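Local atomic coordinates of oxygenase-reductase (Streptomyces fradiae, PDB entry 4OSP), a protein that acts through this C-terminal short-chain dehydrogenase/reductase domain as an NADPH-dependent ketoreductase at carbon 6 of angucyclinones, in the urdamycin pathway. Residues G112-P116 / E117-P121; F137-Q140 / R141-L145; N154-S157 / G158-F162; K186-S190 / R191-V195. One frame throughout, in Å; residues are numbered along the deposited sequence. Where two conformers were deposited one is given.

The four contacts are local, yet each bears the stamp of its place in the Rossmann-type domain. Contact 3 is the buried one, at the carboxyl end of strand 151-155, and is held by serine and threonine hydroxyls together with backbone amides. Contacts 1, 2 and 4 are only partly buried. Contact 1 is a loop turn leading into helix 121-142, whose far end holds contact 2, so the two sit about 31 Å apart between centres. Contact 2 rests on backbone bonds and apolar packing; it touches contact 4, where Leu143 CD2 lies 3.8 Å from Leu188 CD1. Contact 4 turns helix 168-187 into strand 194-204, the neighbour of strand 151-155. All four reach the second subunit.

Contact 1 (G112-P116 / E117-P121); sequences GGVAP and EEVTP
Val114 and Glu118 press together where the loop doubles back: Val114 CG1 comes within 3.3 Å of Glu118 CB, the methylene nearest the backbone, while the other methyl, CG2, faces the carboxylate. The same CG1 also meets a branch of Val119, CG2, at 3.7 Å, so one methyl of Val114 serves two neighbours. Behind these contacts stands a backbone turn. Glu118 N donates to Ala115 O over 2.8 Å with an N-H...O angle of 145°. A second, weak bond runs the other way, from Ala115 N to Glu118 OE1 at 3.3 Å. It is possible because CG of Glu118 stands beside its own backbone N (chi1 -58°) and the chain then extends, which carries the carboxylate back along the turn to Ala115. Farther out, the amides of Gly112 and Gly113 are held by the carboxylate of Glu167, and Glu117 OE2 bonds to NE2 of His187 of the second subunit. The backbone angles of Pro116 and Glu117 are those of a type I beta turn with proline at its second position, here in the loop that precedes Thr120, the N-cap of helix 121-142.

Contact 2 (F137-Q140 / R141-L145); sequences FIVQ and RALTL
Val139 and Leu143, four residues apart on one flank of the helical turn, slant across each other, with CG1 of the valine 4.2 Å from CD2 of the leucine. With CG1 of Val139 opposite its backbone N (chi1 173°), that methyl stands beside the carbonyl carbon, on the side of the following turn, where it meets Leu143. The leucine is also close to the backbone, its CG resting 3.2 Å from Val139 O. That oxygen accepts the amide N of Leu143 at 3.0 Å, the bond bent at the hydrogen (141°). The two preceding bonds from residue i+4 back to i are straighter: Arg141 N bonds to Phe137 O at 2.9 Å with an angle of 166°, and Ala142 N to Ile138 O at 2.8 Å. Arg141 sets off from another flank; a bend at chi2 swings its guanidinium out to a salt bridge with Glu89. Gln140 faces yet another way, its NE2 bonded to Pro116 O and Val119 O of the second subunit. The end of helix 121-142 is thus wedged among several elements: Ile138 and Ala142 lie on strand 103-106, Phe137 and Arg141 on helix 80-96, and Val139 and Leu143 on Phe184 of helix 168-187.

Contact 3 (N154-S157 / G158-F162); sequences NISS and GLTRF
Ser157 reaches forward to Leu159 with its hydroxyl: OG accepts the amide N of Leu159 at 3.1 Å with an angle of 154°. The hydroxyl is in place because OG lies trans to the serine's own N (chi1 -176°), beside the carbonyl carbon and so on the side of the residues that follow. This bond to the second residue on defines an ST turn, and CB of Leu159 packs 3.3 Å from the same oxygen. The carbonyl of Ser157 is gripped twice by Thr160. The amide comes in from far above the carbonyl plane at 3.2 Å, whereas the hydroxyl OG1 donates at 3.0 Å and meets the oxygen nearly head-on. A chi1 of 70° turns OG1 back to that carbonyl and leaves CG2 against Ser156 OG, 3.8 Å away. The turn follows strand 151-155 of the Rossmann fold, where short-chain reductases commonly carry the serine of their Ser-Tyr-Lys triad; the packing of Ser157 on Tyr170, four residues before the NADP-binding Lys174, is consistent with that role. Ser156 OG bonds to Asp178 OD1. Arg161 NH1 gives Thr160 OG1 a weak bond, and its guanidinium makes a cation-pi contact with Tyr253.

Contact 4 (K186-S190 / R191-V195); sequences KHLGS and RNITV
A Schellman motif closes the short 3-10 turn after helix 168-187, in the beta-alpha-beta crossover of strand 151-155, that helix and strand 194-204; through it the chain enters the second strand of the unit. Leu188, just past the helix, is its pivot. Leu188 O accepts from Arg191 N at 3.2 Å and from Ile193 N at 3.4 Å, the latter being the motif's 6→1 bond, here weak. Inside it, Gly189 O takes the amide N of Asn192 at 2.9 Å with an angle of 159°, the 5→2 bond. Asn192 supplies the left-handed residue the motif calls for (phi 57°). A water bridges the same turn, donating to Gly189 O and receiving a weak bond from Asn192 ND2. The leucine side chain packs on Ile193, just before the strand, and on Val195 within it. CB of Leu188 lies 4.1 Å from CB of Ile193, the usual apolar pair of a Schellman motif, and its CD1 meets CG2 of Val195 at 4.0 Å, the two side chains roughly square to each other. CD2 sits over a face of the Arg191 guanidinium, 3.4 Å from NH2; Arg191 was deposited in two conformers, so this overlap is less certain. Asn192 touches Phe225 of the fourth subunit. Backbone bonds thus set the turn, while apolar contacts of Leu188 with Ile193, Val195 and Ile152 join the segment after the helix to the sheet.

Contact 1 (G112-P116 / E117-P121)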
ATOM      1  N   GLY B 112      13.625 -20.136  -6.709  1.00 49.11           N
ATOM      2  CA  GLY B 112      13.354 -21.059  -7.816  1.00 55.87           C
ATOM      3  C   GLY B 112      14.448 -21.075  -8.871  1.00 60.03           C
ATOM      4  O   GLY B 112      14.861 -22.144  -9.323  1.00 63.75           O
ATOM      5  N   GLY B 113      14.906 -19.885  -9.267  1.00 60.41           N
ATOM      6  CA  GLY B 113      15.996 -19.737 -10.238  1.00 61.62           C
ATOM      7  C   GLY B 113      15.688 -20.340 -11.599  1.00 61.57           C
ATOM      8  O   GLY B 113      16.474 -21.127 -12.129  1.00 62.70           O
ATOM      9  N   VAL B 114      14.540 -19.965 -12.156  1.00 62.07           N
ATOM     10  CA  VAL B 114      14.055 -20.502 -13.432  1.00 58.38           C
ATOM     11  C   VAL B 114      13.112 -19.472 -14.090  1.00 58.34           C
ATOM     12  O   VAL B 114      12.386 -18.747 -13.393  1.00 57.46           O
ATOM     13  CB  VAL B 114      13.355 -21.882 -13.222  1.00 55.23           C
ATOM     14  CG1 VAL B 114      12.138 -22.046 -14.112  1.00 53.33           C
ATOM     15  CG2 VAL B 114      14.333 -23.031 -13.431  1.00 54.72           C
ATOM     16  N   ALA B 115      13.161 -19.386 -15.422  1.00 56.88           N
ATOM     17  CA  ALA B 115      12.229 -18.548 -16.194  1.00 53.87           C
ATOM     18  C   ALA B 115      10.786 -19.051 -16.032  1.00 53.67           C
ATOM     19  O   ALA B 115      10.566 -20.256 -15.861  1.00 48.91           O
ATOM     20  CB  ALA B 115      12.627 -18.530 -17.664  1.00 52.41           C
ATOM     21  N   PRO B 116       9.796 -18.129 -16.088  1.00 54.49           N
ATOM     22  CA  PRO B 116       8.392 -18.522 -15.850  1.00 53.76           C
ATOM     23  C   PRO B 116       7.912 -19.654 -16.767  1.00 51.85           C
ATOM     24  O   PRO B 116       6.923 -20.334 -16.457  1.00 52.86           O
ATOM     25  CB  PRO B 116       7.596 -17.228 -16.112  1.00 51.39           C
ATOM     26  CG  PRO B 116       8.565 -16.261 -16.716  1.00 53.12           C
ATOM     27  CD  PRO B 116       9.937 -16.675 -16.284  1.00 53.05           C
ATOM     28  N   GLU B 117       8.618 -19.864 -17.872  1.00 52.13           N
ATOM     29  CA  GLU B 117       8.247 -20.909 -18.821  1.00 52.42           C
ATOM     30  C   GLU B 117       8.769 -22.290 -18.418  1.00 52.38           C
ATOM     31  O   GLU B 117       8.163 -23.305 -18.766  1.00 52.01           O
ATOM     32  CB  GLU B 117       8.688 -20.545 -20.240  1.00 51.86           C
ATOM     33  CG  GLU B 117       7.771 -19.542 -20.938  1.00 51.60           C
ATOM     34  CD  GLU B 117       8.151 -18.087 -20.673  1.00 51.20           C
ATOM     35  OE1 GLU B 117       9.205 -17.841 -20.047  1.00 48.99           O
ATOM     36  OE2 GLU B 117       7.393 -17.186 -21.104  1.00 49.98           O
ATOM     37  N   GLU B 118       9.872 -22.318 -17.665  1.00 54.79           N
ATOM     38  CA  GLU B 118      10.514 -23.579 -17.251  1.00 54.58           C
ATOM     39  C   GLU B 118       9.976 -24.141 -15.936  1.00 51.63           C
ATOM     40  O   GLU B 118      10.385 -25.221 -15.518  1.00 54.61           O
ATOM     41  CB  GLU B 118      12.031 -23.408 -17.122  1.00 60.42           C
ATOM     42  CG  GLU B 118      12.748 -22.927 -18.376  1.00 69.59           C
ATOM     43  CD  GLU B 118      14.173 -22.470 -18.086  1.00 73.30           C
ATOM     44  OE1 GLU B 118      14.450 -22.071 -16.935  1.00 76.73           O
ATOM     45  OE2 GLU B 118      15.015 -22.504 -19.010  1.00 70.72           O
ATOM     46  N   VAL B 119       9.082 -23.404 -15.274  1.00 46.65           N
ATOM     47  CA  VAL B 119       8.522 -23.843 -13.996  1.00 39.60           C
ATOM     48  C   VAL B 119       7.603 -25.055 -14.165  1.00 38.87           C
ATOM     49  O   VAL B 119       6.618 -25.007 -14.902  1.00 38.17           O
ATOM     50  CB  VAL B 119       7.757 -22.709 -13.280  1.00 39.43           C
ATOM     51  CG1 VAL B 119       6.902 -23.267 -12.146  1.00 35.76           C
ATOM     52  CG2 VAL B 119       8.725 -21.647 -12.760  1.00 37.27           C
ATOM     53  N   THR B 120       7.941 -26.138 -13.474  1.00 37.64           N
ATOM     54  CA  THR B 120       7.144 -27.352 -13.494  1.00 38.02           C
ATOM     55  C   THR B 120       6.244 -27.427 -12.269  1.00 36.67           C
ATOM     56  O   THR B 120       6.515 -26.777 -11.254  1.00 36.08           O
ATOM     57  CB  THR B 120       8.034 -28.612 -13.513  1.00 39.09           C
ATOM     58  OG1 THR B 120       9.199 -28.384 -12.711  1.00 39.73           O
ATOM     59  CG2 THR B 120       8.452 -28.958 -14.938  1.00 39.23           C
ATOM     60  N   PRO B 121       5.166 -28.229 -12.361  1.00 35.60           N
ATOM     61  CA  PRO B 121       4.274 -28.526 -11.237  1.00 36.46           C
ATOM     62  C   PRO B 121       5.001 -29.032  -9.977  1.00 37.45           C
ATOM     63  O   PRO B 121       4.505 -28.829  -8.865  1.00 37.12           O
ATOM     64  CB  PRO B 121       3.354 -29.613 -11.805  1.00 35.12           C
ATOM     65  CG  PRO B 121       3.289 -29.304 -13.262  1.00 34.88           C
ATOM     66  CD  PRO B 121       4.651 -28.782 -13.631  1.00 34.48           C
TER

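Contact 2 (F137-Q140 / R141-L145)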
ATOM      1  N   PHE B 137       2.127 -23.813   9.003  1.00 18.38           N
ATOM      2  CA  PHE B 137       2.012 -24.869  10.009  1.00 18.42           C
ATOM      3  C   PHE B 137       2.967 -24.715  11.180  1.00 18.48           C
ATOM      4  O   PHE B 137       2.691 -25.195  12.287  1.00 18.94           O
ATOM      5  CB  PHE B 137       2.054 -26.268   9.361  1.00 17.26           C
ATOM      6  CG  PHE B 137       0.806 -26.584   8.613  1.00 17.16           C
ATOM      7  CD1 PHE B 137      -0.348 -26.952   9.301  1.00 17.07           C
ATOM      8  CD2 PHE B 137       0.731 -26.385   7.238  1.00 17.03           C
ATOM      9  CE1 PHE B 137      -1.532 -27.175   8.624  1.00 17.55           C
ATOM     10  CE2 PHE B 137      -0.452 -26.610   6.549  1.00 16.76           C
ATOM     11  CZ  PHE B 137      -1.590 -26.996   7.243  1.00 17.88           C
ATOM     12  N   ILE B 138       4.058 -23.991  10.958  1.00 18.97           N
ATOM     13  CA  ILE B 138       4.979 -23.664  12.043  1.00 19.12           C
ATOM     14  C   ILE B 138       4.317 -22.664  12.987  1.00 19.66           C
ATOM     15  O   ILE B 138       4.401 -22.801  14.205  1.00 19.28           O
ATOM     16  CB  ILE B 138       6.300 -23.075  11.523  1.00 19.46           C
ATOM     17  CG1 ILE B 138       7.133 -24.161  10.822  1.00 19.51           C
ATOM     18  CG2 ILE B 138       7.089 -22.432  12.668  1.00 19.78           C
ATOM     19  CD1 ILE B 138       8.398 -23.632  10.164  1.00 19.62           C
ATOM     20  N   VAL B 139       3.658 -21.657  12.419  1.00 19.56           N
ATOM     21  CA  VAL B 139       2.903 -20.718  13.224  1.00 19.54           C
ATOM     22  C   VAL B 139       1.815 -21.468  13.985  1.00 19.64           C
ATOM     23  O   VAL B 139       1.641 -21.280  15.193  1.00 20.27           O
ATOM     24  CB  VAL B 139       2.270 -19.605  12.367  1.00 20.08           C
ATOM     25  CG1 VAL B 139       1.341 -18.745  13.214  1.00 20.17           C
ATOM     26  CG2 VAL B 139       3.355 -18.750  11.726  1.00 20.83           C
ATOM     27  N   GLN B 140       1.093 -22.328  13.280  1.00 19.54           N
ATOM     28  CA  GLN B 140      -0.018 -23.045  13.888  1.00 20.54           C
ATOM     29  C   GLN B 140       0.456 -23.865  15.083  1.00 21.32           C
ATOM     30  O   GLN B 140      -0.108 -23.780  16.171  1.00 22.39           O
ATOM     31  CB  GLN B 140      -0.699 -23.953  12.868  1.00 19.93           C
ATOM     32  CG  GLN B 140      -1.972 -24.608  13.386  1.00 19.43           C
ATOM     33  CD  GLN B 140      -2.498 -25.647  12.431  1.00 19.27           C
ATOM     34  OE1 GLN B 140      -1.949 -26.743  12.329  1.00 18.52           O
ATOM     35  NE2 GLN B 140      -3.566 -25.308  11.716  1.00 19.45           N
ATOM     36  N   ARG B 141       1.506 -24.644  14.875  1.00 21.13           N
ATOM     37  CA  ARG B 141       2.065 -25.449  15.938  1.00 21.36           C
ATOM     38  C   ARG B 141       2.685 -24.573  17.048  1.00 21.79           C
ATOM     39  O   ARG B 141       2.526 -24.874  18.239  1.00 22.38           O
ATOM     40  CB  ARG B 141       3.063 -26.463  15.364  1.00 22.00           C
ATOM     41  CG  ARG B 141       3.813 -27.314  16.379  1.00 24.70           C
ATOM     42  CD  ARG B 141       2.937 -28.354  17.085  1.00 25.14           C
ATOM     43  NE  ARG B 141       3.490 -28.649  18.410  1.00 27.42           N
ATOM     44  CZ  ARG B 141       4.353 -29.624  18.656  1.00 28.05           C
ATOM     45  NH1 ARG B 141       4.752 -30.415  17.673  1.00 33.94           N
ATOM     46  NH2 ARG B 141       4.815 -29.821  19.872  1.00 27.19           N
ATOM     47  N   ALA B 142       3.343 -23.476  16.673  1.00 20.40           N
ATOM     48  CA  ALA B 142       4.001 -22.611  17.669  1.00 20.87           C
ATOM     49  C   ALA B 142       3.042 -21.895  18.627  1.00 22.02           C
ATOM     50  O   ALA B 142       3.435 -21.544  19.746  1.00 22.30           O
ATOM     51  CB  ALA B 142       4.934 -21.606  16.999  1.00 19.97           C
ATOM     52  N   LEU B 143       1.801 -21.662  18.186  1.00 22.74           N
ATOM     53  CA  LEU B 143       0.800 -20.995  19.028  1.00 25.02           C
ATOM     54  C   LEU B 143       0.629 -21.688  20.368  1.00 26.43           C
ATOM     55  O   LEU B 143       0.278 -21.057  21.361  1.00 28.28           O
ATOM     56  CB  LEU B 143      -0.560 -20.908  18.331  1.00 26.23           C
ATOM     57  CG  LEU B 143      -0.714 -20.101  17.038  1.00 27.07           C
ATOM     58  CD1 LEU B 143      -2.193 -20.029  16.695  1.00 30.04           C
ATOM     59  CD2 LEU B 143      -0.130 -18.703  17.139  1.00 26.39           C
ATOM     60  N   THR B 144       0.889 -22.986  20.399  1.00 27.84           N
ATOM     61  CA  THR B 144       0.823 -23.740  21.642  1.00 29.54           C
ATOM     62  C   THR B 144       1.948 -23.385  22.620  1.00 29.39           C
ATOM     63  O   THR B 144       1.828 -23.635  23.817  1.00 31.56           O
ATOM     64  CB  THR B 144       0.844 -25.260  21.387  1.00 32.60           C
ATOM     65  OG1 THR B 144       0.837 -25.940  22.644  1.00 39.74           O
ATOM     66  CG2 THR B 144       2.091 -25.671  20.634  1.00 30.19           C
ATOM     67  N   LEU B 145       3.033 -22.799  22.113  1.00 26.15           N
ATOM     68  CA  LEU B 145       4.196 -22.509  22.938  1.00 24.23           C
ATOM     69  C   LEU B 145       4.382 -21.016  23.221  1.00 24.76           C
ATOM     70  O   LEU B 145       4.948 -20.649  24.245  1.00 25.92           O
ATOM     71  CB  LEU B 145       5.462 -23.084  22.302  1.00 23.36           C
ATOM     72  CG  LEU B 145       5.430 -24.567  21.894  1.00 23.46           C
ATOM     73  CD1 LEU B 145       6.748 -24.970  21.241  1.00 23.25           C
ATOM     74  CD2 LEU B 145       5.142 -25.476  23.085  1.00 23.55           C
TER

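Contact 3 (N154-S157 / G158-F162)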
ATOM      1  N   ASN B 154       7.981 -12.530  10.317  1.00 19.59           N
ATOM      2  CA  ASN B 154       8.094 -13.246   9.064  1.00 20.22           C
ATOM      3  C   ASN B 154       9.022 -12.514   8.112  1.00 20.92           C
ATOM      4  O   ASN B 154       8.788 -11.355   7.795  1.00 20.40           O
ATOM      5  CB  ASN B 154       6.713 -13.438   8.448  1.00 20.49           C
ATOM      6  CG  ASN B 154       5.773 -14.228   9.354  1.00 21.07           C
ATOM      7  OD1 ASN B 154       6.130 -15.302   9.865  1.00 21.52           O
ATOM      8  ND2 ASN B 154       4.566 -13.713   9.545  1.00 20.10           N
ATOM      9  N   ILE B 155      10.096 -13.188   7.685  1.00 22.77           N
ATOM     10  CA  ILE B 155      11.021 -12.623   6.697  1.00 24.26           C
ATOM     11  C   ILE B 155      10.450 -12.819   5.316  1.00 26.59           C
ATOM     12  O   ILE B 155      10.403 -13.942   4.803  1.00 28.13           O
ATOM     13  CB  ILE B 155      12.441 -13.243   6.736  1.00 24.15           C
ATOM     14  CG1 ILE B 155      13.051 -13.173   8.148  1.00 23.58           C
ATOM     15  CG2 ILE B 155      13.341 -12.548   5.722  1.00 23.22           C
ATOM     16  CD1 ILE B 155      13.155 -11.770   8.732  1.00 24.00           C
ATOM     17  N   SER B 156      10.005 -11.712   4.728  1.00 28.21           N
ATOM     18  CA  SER B 156       9.386 -11.697   3.423  1.00 29.50           C
ATOM     19  C   SER B 156      10.460 -11.478   2.364  1.00 31.58           C
ATOM     20  O   SER B 156      11.545 -12.069   2.430  1.00 28.74           O
ATOM     21  CB  SER B 156       8.358 -10.560   3.371  1.00 30.66           C
ATOM     22  OG  SER B 156       7.614 -10.560   2.163  1.00 32.10           O
ATOM     23  N   SER B 157      10.151 -10.611   1.402  1.00 33.72           N
ATOM     24  CA  SER B 157      11.065 -10.265   0.322  1.00 37.36           C
ATOM     25  C   SER B 157      10.652  -8.947  -0.312  1.00 39.70           C
ATOM     26  O   SER B 157       9.456  -8.673  -0.468  1.00 40.18           O
ATOM     27  CB  SER B 157      11.061 -11.353  -0.754  1.00 38.14           C
ATOM     28  OG  SER B 157      12.021 -11.070  -1.755  1.00 40.04           O
ATOM     29  N   GLY B 158      11.648  -8.136  -0.677  1.00 41.09           N
ATOM     30  CA  GLY B 158      11.432  -6.969  -1.536  1.00 42.20           C
ATOM     31  C   GLY B 158      10.866  -7.332  -2.910  1.00 42.34           C
ATOM     32  O   GLY B 158      10.259  -6.489  -3.577  1.00 44.17           O
ATOM     33  N   LEU B 159      11.050  -8.590  -3.316  1.00 40.75           N
ATOM     34  CA  LEU B 159      10.474  -9.119  -4.561  1.00 42.26           C
ATOM     35  C   LEU B 159       8.936  -9.186  -4.596  1.00 42.59           C
ATOM     36  O   LEU B 159       8.358  -9.388  -5.662  1.00 43.88           O
ATOM     37  CB  LEU B 159      11.066 -10.495  -4.899  1.00 42.46           C
ATOM     38  CG  LEU B 159      12.545 -10.569  -5.306  1.00 43.19           C
ATOM     39  CD1 LEU B 159      12.971 -12.014  -5.531  1.00 41.78           C
ATOM     40  CD2 LEU B 159      12.833  -9.719  -6.542  1.00 44.31           C
ATOM     41  N   THR B 160       8.278  -9.021  -3.442  1.00 42.36           N
ATOM     42  CA  THR B 160       6.810  -8.837  -3.411  1.00 41.65           C
ATOM     43  C   THR B 160       6.412  -7.410  -3.820  1.00 43.55           C
ATOM     44  O   THR B 160       5.246  -7.140  -4.116  1.00 40.84           O
ATOM     45  CB  THR B 160       6.181  -9.146  -2.027  1.00 40.35           C
ATOM     46  OG1 THR B 160       6.559  -8.140  -1.072  1.00 38.26           O
ATOM     47  CG2 THR B 160       6.574 -10.541  -1.523  1.00 38.04           C
ATOM     48  N   ARG B 161       7.393  -6.508  -3.831  1.00 46.44           N
ATOM     49  CA  ARG B 161       7.160  -5.087  -4.096  1.00 48.90           C
ATOM     50  C   ARG B 161       7.827  -4.666  -5.405  1.00 47.70           C
ATOM     51  O   ARG B 161       7.517  -3.611  -5.968  1.00 44.91           O
ATOM     52  CB  ARG B 161       7.707  -4.238  -2.935  1.00 52.61           C
ATOM     53  CG  ARG B 161       7.155  -4.586  -1.552  1.00 53.88           C
ATOM     54  CD  ARG B 161       5.660  -4.325  -1.492  1.00 55.50           C
ATOM     55  NE  ARG B 161       5.174  -4.068  -0.137  1.00 55.93           N
ATOM     56  CZ  ARG B 161       4.804  -5.012   0.723  1.00 54.95           C
ATOM     57  NH1 ARG B 161       4.889  -6.299   0.388  1.00 54.75           N
ATOM     58  NH2 ARG B 161       4.352  -4.667   1.923  1.00 53.05           N
ATOM     59  N   PHE B 162       8.745  -5.510  -5.871  1.00 49.40           N
ATOM     60  CA  PHE B 162       9.572  -5.235  -7.041  1.00 52.40           C
ATOM     61  C   PHE B 162       9.401  -6.363  -8.053  1.00 49.73           C
ATOM     62  O   PHE B 162       9.740  -7.517  -7.765  1.00 48.89           O
ATOM     63  CB  PHE B 162      11.045  -5.150  -6.613  1.00 55.88           C
ATOM     64  CG  PHE B 162      11.938  -4.463  -7.610  1.00 60.76           C
ATOM     65  CD1 PHE B 162      12.364  -5.123  -8.763  1.00 63.30           C
ATOM     66  CD2 PHE B 162      12.384  -3.159  -7.380  1.00 63.37           C
ATOM     67  CE1 PHE B 162      13.196  -4.488  -9.676  1.00 67.64           C
ATOM     68  CE2 PHE B 162      13.219  -2.521  -8.291  1.00 66.78           C
ATOM     69  CZ  PHE B 162      13.626  -3.186  -9.439  1.00 67.34           C
TER

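Contact 4 (K186-S190 / R191-V195)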
ATOM      1  N   LYS B 186      -4.340  -9.869  13.421  1.00 17.24           N
ATOM      2  CA  LYS B 186      -5.714  -9.725  13.861  1.00 17.98           C
ATOM      3  C   LYS B 186      -6.078 -10.863  14.815  1.00 17.86           C
ATOM      4  O   LYS B 186      -6.632 -10.631  15.897  1.00 17.85           O
ATOM      5  CB  LYS B 186      -6.655  -9.711  12.651  1.00 18.68           C
ATOM      6  CG  LYS B 186      -8.139  -9.702  12.994  1.00 20.06           C
ATOM      7  CD  LYS B 186      -8.547  -8.336  13.489  1.00 21.93           C
ATOM      8  CE  LYS B 186     -10.029  -8.257  13.795  1.00 23.45           C
ATOM      9  NZ  LYS B 186     -10.246  -7.194  14.819  1.00 26.05           N
ATOM     10  N   HIS B 187      -5.748 -12.091  14.422  1.00 17.98           N
ATOM     11  CA  HIS B 187      -6.153 -13.272  15.187  1.00 17.84           C
ATOM     12  C   HIS B 187      -5.562 -13.236  16.588  1.00 18.95           C
ATOM     13  O   HIS B 187      -6.247 -13.553  17.555  1.00 19.09           O
ATOM     14  CB  HIS B 187      -5.733 -14.559  14.466  1.00 16.96           C
ATOM     15  CG  HIS B 187      -6.304 -15.809  15.070  1.00 16.54           C
ATOM     16  ND1 HIS B 187      -7.663 -16.044  15.163  1.00 16.30           N
ATOM     17  CD2 HIS B 187      -5.696 -16.901  15.598  1.00 15.77           C
ATOM     18  CE1 HIS B 187      -7.866 -17.219  15.733  1.00 15.92           C
ATOM     19  NE2 HIS B 187      -6.689 -17.760  16.005  1.00 16.00           N
ATOM     20  N   LEU B 188      -4.299 -12.813  16.694  1.00 18.82           N
ATOM     21  CA  LEU B 188      -3.561 -12.921  17.952  1.00 18.81           C
ATOM     22  C   LEU B 188      -3.583 -11.650  18.801  1.00 19.94           C
ATOM     23  O   LEU B 188      -2.854 -11.554  19.788  1.00 20.42           O
ATOM     24  CB  LEU B 188      -2.121 -13.370  17.689  1.00 17.66           C
ATOM     25  CG  LEU B 188      -1.946 -14.709  16.943  1.00 17.04           C
ATOM     26  CD1 LEU B 188      -0.474 -14.999  16.662  1.00 15.86           C
ATOM     27  CD2 LEU B 188      -2.585 -15.856  17.723  1.00 16.19           C
ATOM     28  N   GLY B 189      -4.435 -10.691  18.431  1.00 20.88           N
ATOM     29  CA  GLY B 189      -4.587  -9.425  19.183  1.00 20.75           C
ATOM     30  C   GLY B 189      -4.953  -9.594  20.656  1.00 22.22           C
ATOM     31  O   GLY B 189      -4.337  -8.977  21.541  1.00 22.11           O
ATOM     32  N   SER B 190      -5.935 -10.447  20.931  1.00 21.60           N
ATOM     33  CA  SER B 190      -6.409 -10.658  22.301  1.00 22.64           C
ATOM     34  C   SER B 190      -5.362 -11.338  23.200  1.00 23.77           C
ATOM     35  O   SER B 190      -5.528 -11.381  24.424  1.00 25.33           O
ATOM     36  CB  SER B 190      -7.671 -11.513  22.289  1.00 23.03           C
ATOM     37  OG  SER B 190      -7.373 -12.802  21.774  1.00 22.84           O
ATOM     38  N   ARG B 191      -4.313 -11.892  22.592  0.50 23.04           N
ATOM     39  CA  ARG B 191      -3.212 -12.486  23.347  0.50 22.87           C
ATOM     40  C   ARG B 191      -1.959 -11.608  23.334  0.50 23.14           C
ATOM     41  O   ARG B 191      -0.891 -12.027  23.784  0.50 23.65           O
ATOM     42  CB  ARG B 191      -2.889 -13.889  22.824  0.50 22.43           C
ATOM     43  CG  ARG B 191      -4.124 -14.731  22.561  0.50 22.45           C
ATOM     44  CD  ARG B 191      -3.949 -16.177  22.992  0.50 22.38           C
ATOM     45  NE  ARG B 191      -3.192 -16.988  22.036  0.50 22.37           N
ATOM     46  CZ  ARG B 191      -3.702 -17.512  20.923  0.50 21.94           C
ATOM     47  NH1 ARG B 191      -4.970 -17.290  20.595  0.50 21.24           N
ATOM     48  NH2 ARG B 191      -2.935 -18.252  20.130  0.50 21.14           N
ATOM     49  N   ASN B 192      -2.092 -10.393  22.811  1.00 23.16           N
ATOM     50  CA  ASN B 192      -0.998  -9.433  22.832  1.00 24.31           C
ATOM     51  C   ASN B 192       0.302  -9.892  22.167  1.00 22.94           C
ATOM     52  O   ASN B 192       1.390  -9.496  22.576  1.00 22.14           O
ATOM     53  CB  ASN B 192      -0.719  -8.989  24.261  1.00 26.46           C
ATOM     54  CG  ASN B 192      -1.027  -7.549  24.468  1.00 30.62           C
ATOM     55  OD1 ASN B 192      -0.124  -6.714  24.509  1.00 30.75           O
ATOM     56  ND2 ASN B 192      -2.320  -7.225  24.545  1.00 33.09           N
ATOM     57  N   ILE B 193       0.175 -10.731  21.149  1.00 21.67           N
ATOM     58  CA  ILE B 193       1.312 -11.146  20.349  1.00 19.93           C
ATOM     59  C   ILE B 193       1.336 -10.278  19.101  1.00 19.38           C
ATOM     60  O   ILE B 193       0.319 -10.131  18.437  1.00 19.64           O
ATOM     61  CB  ILE B 193       1.184 -12.639  19.958  1.00 19.02           C
ATOM     62  CG1 ILE B 193       1.151 -13.520  21.217  1.00 17.91           C
ATOM     63  CG2 ILE B 193       2.315 -13.061  19.041  1.00 17.62           C
ATOM     64  CD1 ILE B 193       0.434 -14.847  21.023  1.00 18.20           C
ATOM     65  N   THR B 194       2.480  -9.670  18.801  1.00 18.92           N
ATOM     66  CA  THR B 194       2.620  -8.927  17.541  1.00 17.99           C
ATOM     67  C   THR B 194       3.079  -9.852  16.426  1.00 17.90           C
ATOM     68  O   THR B 194       3.809 -10.816  16.668  1.00 16.92           O
ATOM     69  CB  THR B 194       3.584  -7.726  17.643  1.00 17.84           C
ATOM     70  OG1 THR B 194       4.938  -8.195  17.646  1.00 17.90           O
ATOM     71  CG2 THR B 194       3.301  -6.886  18.900  1.00 16.43           C
ATOM     72  N   VAL B 195       2.627  -9.551  15.206  1.00 17.72           N
ATOM     73  CA  VAL B 195       2.970 -10.320  14.022  1.00 17.29           C
ATOM     74  C   VAL B 195       3.342  -9.315  12.927  1.00 18.06           C
ATOM     75  O   VAL B 195       2.523  -8.496  12.516  1.00 17.88           O
ATOM     76  CB  VAL B 195       1.783 -11.212  13.545  1.00 17.27           C
ATOM     77  CG1 VAL B 195       2.259 -12.263  12.557  1.00 17.07           C
ATOM     78  CG2 VAL B 195       1.098 -11.901  14.728  1.00 16.70           C
TER
HETATM   79  O   HOH W   1      -5.043  -7.501  24.133  1.00 37.61           O